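Local coordinates for protein protoporphyrinogen oxidase (Exiguobacterium sibiricum, PDB 3LOV) that probably uses FAD and molecular oxygen to oxidise coproporphyrinogen III to coproporphyrin III in the coproporphyrin-dependent pathway of heme b biosynthesis, at residues L133-S138 and S200-M205; A18-A23 and L30-L35. All blocks are in the same frame, centred on the assembly; numbering follows the deposited sequence.

Contact 1. Residues L133-S138 and S200-M205; sequences LLLHPS and SLFEGM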
ATOM      1  N   LEU A 133     -24.100 -22.086  -4.765  1.00 24.54           N
ATOM      2  CA  LEU A 133     -22.658 -22.388  -4.863  1.00 24.80           C
ATOM      3  C   LEU A 133     -22.063 -22.646  -3.453  1.00 22.63           C
ATOM      4  O   LEU A 133     -21.332 -23.602  -3.277  1.00 22.72           O
ATOM      5  CB  LEU A 133     -21.892 -21.274  -5.612  1.00 22.75           C
ATOM      6  CG  LEU A 133     -22.094 -21.106  -7.143  1.00 28.71           C
ATOM      7  CD1 LEU A 133     -21.503 -19.786  -7.652  1.00 24.28           C
ATOM      8  CD2 LEU A 133     -21.466 -22.239  -7.902  1.00 21.53           C
ATOM      9  N   LEU A 134     -22.436 -21.825  -2.456  1.00 20.47           N
ATOM     10  CA  LEU A 134     -21.878 -21.947  -1.107  1.00 22.22           C
ATOM     11  C   LEU A 134     -22.349 -23.210  -0.364  1.00 22.93           C
ATOM     12  O   LEU A 134     -21.505 -23.929   0.213  1.00 20.68           O
ATOM     13  CB  LEU A 134     -22.123 -20.686  -0.275  1.00 19.98           C
ATOM     14  CG  LEU A 134     -21.351 -19.415  -0.703  1.00 24.28           C
ATOM     15  CD1 LEU A 134     -21.883 -18.252   0.065  1.00 24.21           C
ATOM     16  CD2 LEU A 134     -19.822 -19.546  -0.478  1.00 18.78           C
ATOM     17  N   LEU A 135     -23.664 -23.493  -0.418  1.00 21.10           N
ATOM     18  CA  LEU A 135     -24.245 -24.653   0.270  1.00 22.67           C
ATOM     19  C   LEU A 135     -24.096 -25.961  -0.449  1.00 21.81           C
ATOM     20  O   LEU A 135     -24.178 -27.014   0.205  1.00 20.49           O
ATOM     21  CB  LEU A 135     -25.733 -24.456   0.548  1.00 24.30           C
ATOM     22  CG  LEU A 135     -26.040 -23.350   1.546  1.00 27.55           C
ATOM     23  CD1 LEU A 135     -27.546 -23.113   1.561  1.00 28.80           C
ATOM     24  CD2 LEU A 135     -25.486 -23.699   2.930  1.00 19.29           C
ATOM     25  N   HIS A 136     -23.891 -25.904  -1.773  1.00 20.18           N
ATOM     26  CA  HIS A 136     -23.810 -27.101  -2.608  1.00 22.09           C
ATOM     27  C   HIS A 136     -22.599 -27.082  -3.541  1.00 26.35           C
ATOM     28  O   HIS A 136     -22.730 -27.243  -4.792  1.00 26.88           O
ATOM     29  CB  HIS A 136     -25.112 -27.280  -3.422  1.00 22.08           C
ATOM     30  CG  HIS A 136     -26.346 -27.243  -2.585  1.00 23.59           C
ATOM     31  ND1 HIS A 136     -26.835 -28.351  -1.929  1.00 27.37           N
ATOM     32  CD2 HIS A 136     -27.171 -26.223  -2.264  1.00 26.11           C
ATOM     33  CE1 HIS A 136     -27.925 -28.021  -1.270  1.00 29.11           C
ATOM     34  NE2 HIS A 136     -28.150 -26.733  -1.450  1.00 25.79           N
ATOM     35  N   PRO A 137     -21.406 -26.908  -2.955  1.00 27.31           N
ATOM     36  CA  PRO A 137     -20.211 -26.784  -3.782  1.00 28.55           C
ATOM     37  C   PRO A 137     -19.996 -28.029  -4.655  1.00 29.42           C
ATOM     38  O   PRO A 137     -20.276 -29.155  -4.231  1.00 29.10           O
ATOM     39  CB  PRO A 137     -19.083 -26.633  -2.745  1.00 29.20           C
ATOM     40  CG  PRO A 137     -19.644 -27.299  -1.472  1.00 28.13           C
ATOM     41  CD  PRO A 137     -21.081 -26.887  -1.509  1.00 28.23           C
ATOM     42  N   SER A 138     -19.511 -27.811  -5.873  1.00 29.29           N
ATOM     43  CA  SER A 138     -19.266 -28.879  -6.818  1.00 27.21           C
ATOM     44  C   SER A 138     -18.173 -29.792  -6.319  1.00 27.33           C
ATOM     45  O   SER A 138     -17.145 -29.344  -5.781  1.00 22.88           O
ATOM     46  CB  SER A 138     -18.839 -28.290  -8.170  1.00 29.26           C
ATOM     47  OG  SER A 138     -18.515 -29.312  -9.084  1.00 31.38           O
ATOM     48  N   SER A 200     -15.196 -27.001   2.679  1.00 26.54           N
ATOM     49  CA  SER A 200     -15.827 -26.132   1.679  1.00 26.11           C
ATOM     50  C   SER A 200     -15.466 -24.685   1.992  1.00 24.86           C
ATOM     51  O   SER A 200     -15.204 -24.369   3.151  1.00 22.38           O
ATOM     52  CB  SER A 200     -17.369 -26.340   1.698  1.00 26.79           C
ATOM     53  OG  SER A 200     -17.959 -25.823   2.877  1.00 20.35           O
ATOM     54  N   LEU A 201     -15.478 -23.798   0.986  1.00 21.79           N
ATOM     55  CA  LEU A 201     -15.150 -22.395   1.216  1.00 20.39           C
ATOM     56  C   LEU A 201     -16.086 -21.682   2.189  1.00 21.61           C
ATOM     57  O   LEU A 201     -15.626 -20.921   3.073  1.00 24.13           O
ATOM     58  CB  LEU A 201     -15.074 -21.616  -0.113  1.00 18.58           C
ATOM     59  CG  LEU A 201     -14.709 -20.122   0.097  1.00 22.08           C
ATOM     60  CD1 LEU A 201     -13.385 -19.970   0.834  1.00 17.35           C
ATOM     61  CD2 LEU A 201     -14.656 -19.360  -1.241  1.00 21.80           C
ATOM     62  N   PHE A 202     -17.396 -21.894   2.018  1.00 21.25           N
ATOM     63  CA  PHE A 202     -18.420 -21.341   2.918  1.00 18.54           C
ATOM     64  C   PHE A 202     -18.182 -21.712   4.396  1.00 19.11           C
ATOM     65  O   PHE A 202     -18.225 -20.857   5.267  1.00 20.35           O
ATOM     66  CB  PHE A 202     -19.774 -21.866   2.464  1.00 20.66           C
ATOM     67  CG  PHE A 202     -20.939 -21.443   3.311  1.00 22.70           C
ATOM     68  CD1 PHE A 202     -21.304 -20.110   3.401  1.00 27.48           C
ATOM     69  CD2 PHE A 202     -21.733 -22.393   3.945  1.00 26.08           C
ATOM     70  CE1 PHE A 202     -22.418 -19.725   4.140  1.00 23.35           C
ATOM     71  CE2 PHE A 202     -22.858 -22.019   4.683  1.00 25.00           C
ATOM     72  CZ  PHE A 202     -23.198 -20.686   4.785  1.00 19.35           C
ATOM     73  N   GLU A 203     -17.892 -22.976   4.672  1.00 22.93           N
ATOM     74  CA  GLU A 203     -17.620 -23.394   6.065  1.00 25.10           C
ATOM     75  C   GLU A 203     -16.215 -22.995   6.525  1.00 26.86           C
ATOM     76  O   GLU A 203     -15.957 -22.836   7.722  1.00 27.84           O
ATOM     77  CB  GLU A 203     -17.846 -24.891   6.239  1.00 22.84           C
ATOM     78  CG  GLU A 203     -19.330 -25.344   6.049  1.00 21.60           C
ATOM     79  CD  GLU A 203     -20.316 -24.938   7.151  1.00 24.61           C
ATOM     80  OE1 GLU A 203     -19.915 -24.329   8.160  1.00 21.48           O
ATOM     81  OE2 GLU A 203     -21.526 -25.259   7.002  1.00 24.14           O
ATOM     82  N   GLY A 204     -15.313 -22.795   5.583  1.00 27.11           N
ATOM     83  CA  GLY A 204     -14.004 -22.254   5.922  1.00 29.02           C
ATOM     84  C   GLY A 204     -14.106 -20.819   6.403  1.00 29.40           C
ATOM     85  O   GLY A 204     -13.512 -20.454   7.423  1.00 30.94           O
HETATM   86  N   MSE A 205     -14.853 -19.996   5.676  1.00 28.48           N
HETATM   87  CA  MSE A 205     -15.071 -18.599   6.108  1.00 28.87           C
HETATM   88  C   MSE A 205     -15.870 -18.521   7.399  1.00 27.84           C
HETATM   89  O   MSE A 205     -15.738 -17.558   8.158  1.00 26.40           O
HETATM   90  CB  MSE A 205     -15.780 -17.774   5.035  1.00 27.17           C
HETATM   91  CG  MSE A 205     -15.074 -17.730   3.701  1.00 29.45           C
HETATM   92 SE   MSE A 205     -13.195 -17.232   3.877  0.75 33.96          SE
HETATM   93  CE  MSE A 205     -13.430 -15.453   4.593  1.00 31.77           C
TER
HETATM   94  O   HOH W   1     -18.758 -23.561  -0.092  1.00 21.84           O
HETATM   95  O   HOH W   2     -20.792 -25.706   2.357  1.00 23.28           O

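Contact 2. Residues A18-A23 and L30-L35; sequences AAAYYA and LNITLL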
ATOM      1  N   ALA A  18      14.353   3.392   7.652  1.00 19.78           N
ATOM      2  CA  ALA A  18      14.372   2.171   8.445  1.00 20.11           C
ATOM      3  C   ALA A  18      15.667   1.397   8.246  1.00 21.29           C
ATOM      4  O   ALA A  18      16.233   0.844   9.201  1.00 17.45           O
ATOM      5  CB  ALA A  18      13.192   1.280   8.106  1.00 23.16           C
ATOM      6  N   ALA A  19      16.140   1.330   7.016  1.00 18.27           N
ATOM      7  CA  ALA A  19      17.389   0.640   6.799  1.00 21.22           C
ATOM      8  C   ALA A  19      18.527   1.319   7.627  1.00 20.72           C
ATOM      9  O   ALA A  19      19.359   0.640   8.185  1.00 17.32           O
ATOM     10  CB  ALA A  19      17.749   0.587   5.303  1.00 18.63           C
ATOM     11  N   ALA A  20      18.551   2.640   7.708  1.00 21.10           N
ATOM     12  CA  ALA A  20      19.685   3.302   8.362  1.00 20.73           C
ATOM     13  C   ALA A  20      19.620   2.999   9.860  1.00 22.06           C
ATOM     14  O   ALA A  20      20.667   2.784  10.487  1.00 19.79           O
ATOM     15  CB  ALA A  20      19.665   4.782   8.125  1.00 17.74           C
ATOM     16  N   TYR A  21      18.388   2.999  10.394  1.00 20.38           N
ATOM     17  CA  TYR A  21      18.100   2.777  11.809  1.00 22.46           C
ATOM     18  C   TYR A  21      18.620   1.421  12.182  1.00 24.60           C
ATOM     19  O   TYR A  21      19.342   1.269  13.172  1.00 24.63           O
ATOM     20  CB  TYR A  21      16.583   2.845  12.095  1.00 23.93           C
ATOM     21  CG  TYR A  21      16.231   2.475  13.533  1.00 30.02           C
ATOM     22  CD1 TYR A  21      16.319   3.407  14.564  1.00 27.03           C
ATOM     23  CD2 TYR A  21      15.832   1.177  13.859  1.00 23.86           C
ATOM     24  CE1 TYR A  21      16.030   3.040  15.885  1.00 20.79           C
ATOM     25  CE2 TYR A  21      15.555   0.818  15.145  1.00 24.05           C
ATOM     26  CZ  TYR A  21      15.639   1.759  16.156  1.00 26.60           C
ATOM     27  OH  TYR A  21      15.368   1.393  17.447  1.00 31.42           O
ATOM     28  N   TYR A  22      18.237   0.421  11.401  1.00 22.91           N
ATOM     29  CA  TYR A  22      18.641  -0.937  11.702  1.00 23.19           C
ATOM     30  C   TYR A  22      20.136  -1.128  11.447  1.00 24.65           C
ATOM     31  O   TYR A  22      20.768  -1.906  12.147  1.00 23.28           O
ATOM     32  CB  TYR A  22      17.853  -1.962  10.885  1.00 23.94           C
ATOM     33  CG  TYR A  22      16.389  -2.045  11.219  1.00 23.29           C
ATOM     34  CD1 TYR A  22      15.972  -2.343  12.505  1.00 28.79           C
ATOM     35  CD2 TYR A  22      15.414  -1.852  10.234  1.00 26.89           C
ATOM     36  CE1 TYR A  22      14.619  -2.427  12.825  1.00 22.13           C
ATOM     37  CE2 TYR A  22      14.042  -1.927  10.539  1.00 16.74           C
ATOM     38  CZ  TYR A  22      13.664  -2.202  11.849  1.00 29.41           C
ATOM     39  OH  TYR A  22      12.336  -2.281  12.181  1.00 20.56           O
ATOM     40  N   ALA A  23      20.688  -0.460  10.425  1.00 22.03           N
ATOM     41  CA  ALA A  23      22.112  -0.572  10.124  1.00 24.43           C
ATOM     42  C   ALA A  23      22.932   0.022  11.256  1.00 25.19           C
ATOM     43  O   ALA A  23      23.998  -0.514  11.571  1.00 25.66           O
ATOM     44  CB  ALA A  23      22.518   0.110   8.724  1.00 19.58           C
ATOM     45  N   LEU A  30      30.471   0.232  11.027  1.00 32.50           N
ATOM     46  CA  LEU A  30      30.271   0.593   9.619  1.00 33.16           C
ATOM     47  C   LEU A  30      29.753   2.019   9.414  1.00 30.58           C
ATOM     48  O   LEU A  30      28.774   2.454  10.034  1.00 27.92           O
ATOM     49  CB  LEU A  30      29.277  -0.371   8.974  1.00 36.00           C
ATOM     50  CG  LEU A  30      29.288  -0.488   7.450  1.00 38.66           C
ATOM     51  CD1 LEU A  30      30.502  -1.290   7.036  1.00 48.25           C
ATOM     52  CD2 LEU A  30      27.976  -1.140   6.977  1.00 38.86           C
ATOM     53  N   ASN A  31      30.399   2.716   8.488  1.00 28.77           N
ATOM     54  CA  ASN A  31      30.023   4.063   8.072  1.00 27.18           C
ATOM     55  C   ASN A  31      28.764   4.024   7.200  1.00 25.44           C
ATOM     56  O   ASN A  31      28.686   3.175   6.308  1.00 23.50           O
ATOM     57  CB  ASN A  31      31.186   4.672   7.266  1.00 29.14           C
ATOM     58  CG  ASN A  31      32.520   4.651   8.054  1.00 36.43           C
ATOM     59  OD1 ASN A  31      32.755   5.534   8.903  1.00 28.05           O
ATOM     60  ND2 ASN A  31      33.356   3.599   7.823  1.00 29.85           N
ATOM     61  N   ILE A  32      27.825   4.958   7.427  1.00 21.61           N
ATOM     62  CA  ILE A  32      26.485   4.908   6.767  1.00 21.49           C
ATOM     63  C   ILE A  32      26.186   6.249   6.162  1.00 21.17           C
ATOM     64  O   ILE A  32      26.208   7.255   6.863  1.00 18.19           O
ATOM     65  CB  ILE A  32      25.358   4.525   7.749  1.00 21.92           C
ATOM     66  CG1 ILE A  32      25.629   3.127   8.330  1.00 22.12           C
ATOM     67  CG2 ILE A  32      23.982   4.568   7.028  1.00 19.41           C
ATOM     68  CD1 ILE A  32      24.983   2.841   9.672  1.00 21.41           C
ATOM     69  N   THR A  33      26.000   6.271   4.844  1.00 22.22           N
ATOM     70  CA  THR A  33      25.556   7.471   4.144  1.00 22.54           C
ATOM     71  C   THR A  33      24.250   7.163   3.422  1.00 21.99           C
ATOM     72  O   THR A  33      24.089   6.064   2.867  1.00 21.07           O
ATOM     73  CB  THR A  33      26.621   7.957   3.150  1.00 24.90           C
ATOM     74  OG1 THR A  33      27.846   8.209   3.855  1.00 23.77           O
ATOM     75  CG2 THR A  33      26.162   9.241   2.410  1.00 21.19           C
ATOM     76  N   LEU A  34      23.314   8.106   3.474  1.00 20.02           N
ATOM     77  CA  LEU A  34      22.024   7.960   2.785  1.00 22.63           C
ATOM     78  C   LEU A  34      21.854   9.088   1.786  1.00 21.43           C
ATOM     79  O   LEU A  34      21.863  10.277   2.159  1.00 16.94           O
ATOM     80  CB  LEU A  34      20.861   7.957   3.764  1.00 25.15           C
ATOM     81  CG  LEU A  34      19.482   7.606   3.188  1.00 21.51           C
ATOM     82  CD1 LEU A  34      18.635   6.801   4.200  1.00 21.58           C
ATOM     83  CD2 LEU A  34      18.743   8.843   2.669  1.00 18.29           C
ATOM     84  N   LEU A  35      21.691   8.692   0.524  1.00 18.21           N
ATOM     85  CA  LEU A  35      21.435   9.611  -0.595  1.00 18.03           C
ATOM     86  C   LEU A  35      19.940   9.673  -0.942  1.00 17.71           C
ATOM     87  O   LEU A  35      19.312   8.655  -1.316  1.00 21.49           O
ATOM     88  CB  LEU A  35      22.220   9.140  -1.815  1.00 17.01           C
ATOM     89  CG  LEU A  35      23.751   8.910  -1.671  1.00 23.57           C
ATOM     90  CD1 LEU A  35      24.412   8.405  -3.010  1.00 18.26           C
ATOM     91  CD2 LEU A  35      24.408  10.182  -1.195  1.00 15.31           C
TER

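Contact 1. Residues L133-S138 and S200-M205
Apolar contact between L134, L135 and F202 carries most of this meeting of two helix ends. The side chains of L134 and F202 cross at about a right angle: CD2 of L134 lies 3.7 Å from CB of F202, while CB of L134 approaches the ring obliquely at CD1, 3.8 Å away. L135 starts out away from the partner helix, yet its side chain runs alongside that of F202 in the same direction and brings CD2 to 3.6 Å from ring atom CE2. The ring reaches both leucines because chi1 of F202 (178°) swings CG to the side facing away from the backbone nitrogen. A looser apolar touch, P137 CG to S200 CB, extends the contact past the end of the first helix.

Polar contact passes through water. The carbonyl oxygen of L134 accepts from two waters: one, at 2.8 Å from L134 O, accepts in turn from the backbone N of F202; the other bonds to S200 OG at 2.9 Å. S200 is the N-cap of its helix, and the same OG receives a weak capping bond from E203 N. The waters thus link the C-terminal end of one helix to the first turn of the other. Cutting F202 back to an alanine would probably leave L135 CD2 without its aromatic partner and open a gap beside L134.

Around this junction, L113 of helix 113-116 touches L134, L135 and F202, L158 of helix 150-158 packs on L134 and L201, and strand 109-110 adds P110 against L134 and I109 against L201.

Contact 2. Residues A18-A23 and L30-L35
I32 projects from its strand toward the helix and meets A23 and A20. The longer branch does the closer touching: CD1 lies 3.8 Å from CB of A23 and equally near that residue's carbonyl carbon, and thus rests on the helix backbone as well as on the methyl group; it also comes near A20 O, at 4.4 Å. Its CG1 stands anti to the carbonyl carbon (chi1 -61°) and chi2 is extended at 156°, which carries CD1 out to the helix surface. The shorter branch, CG2, faces CB of A20 at 4.5 Å in a looser contact. A20 and A23, three residues apart and therefore nearly one turn, both point their methyl groups toward the strand. Such small side chains let the helix backbone lie close to the sheet, with CA of A20 7.2 Å from CA of I32.

On the sheet side, I32 and L34 share backbone hydrogen bonds with E250, whereas N31 and T33 pair with L7 in the neighbouring strand. Helix 14-26 and strand 31-35 belong to the beta-alpha-beta unit that begins with strand 6-10. This arrangement, with a glycine-rich turn consistent with the GxGxxG pattern, is characteristic of the Rossmann-type dinucleotide-binding fold; here L35 touches the bound FAD.

Overall arrangement
Contact 2 comes first along the chain and is complete before the first residue of contact 1 is reached. Their centres lie 50 Å apart, with the middle of the protein between them, and their nearest atoms are about 30 Å from each other. Contact 2 (18-23 with 30-35) joins a helix to the five-stranded parallel sheet beside the FAD. Contact 1 (133-138 with 200-205), by contrast, joins two helix ends away from the known FAD-binding residues, in a region where helices make up about half of the intervening residues and strands none. Contact 2 thus belongs to the cofactor-binding part, whereas contact 1 brings together helices 124-135 and 201-207, more distant in sequence, within the same flavin-containing amine oxidoreductase chain.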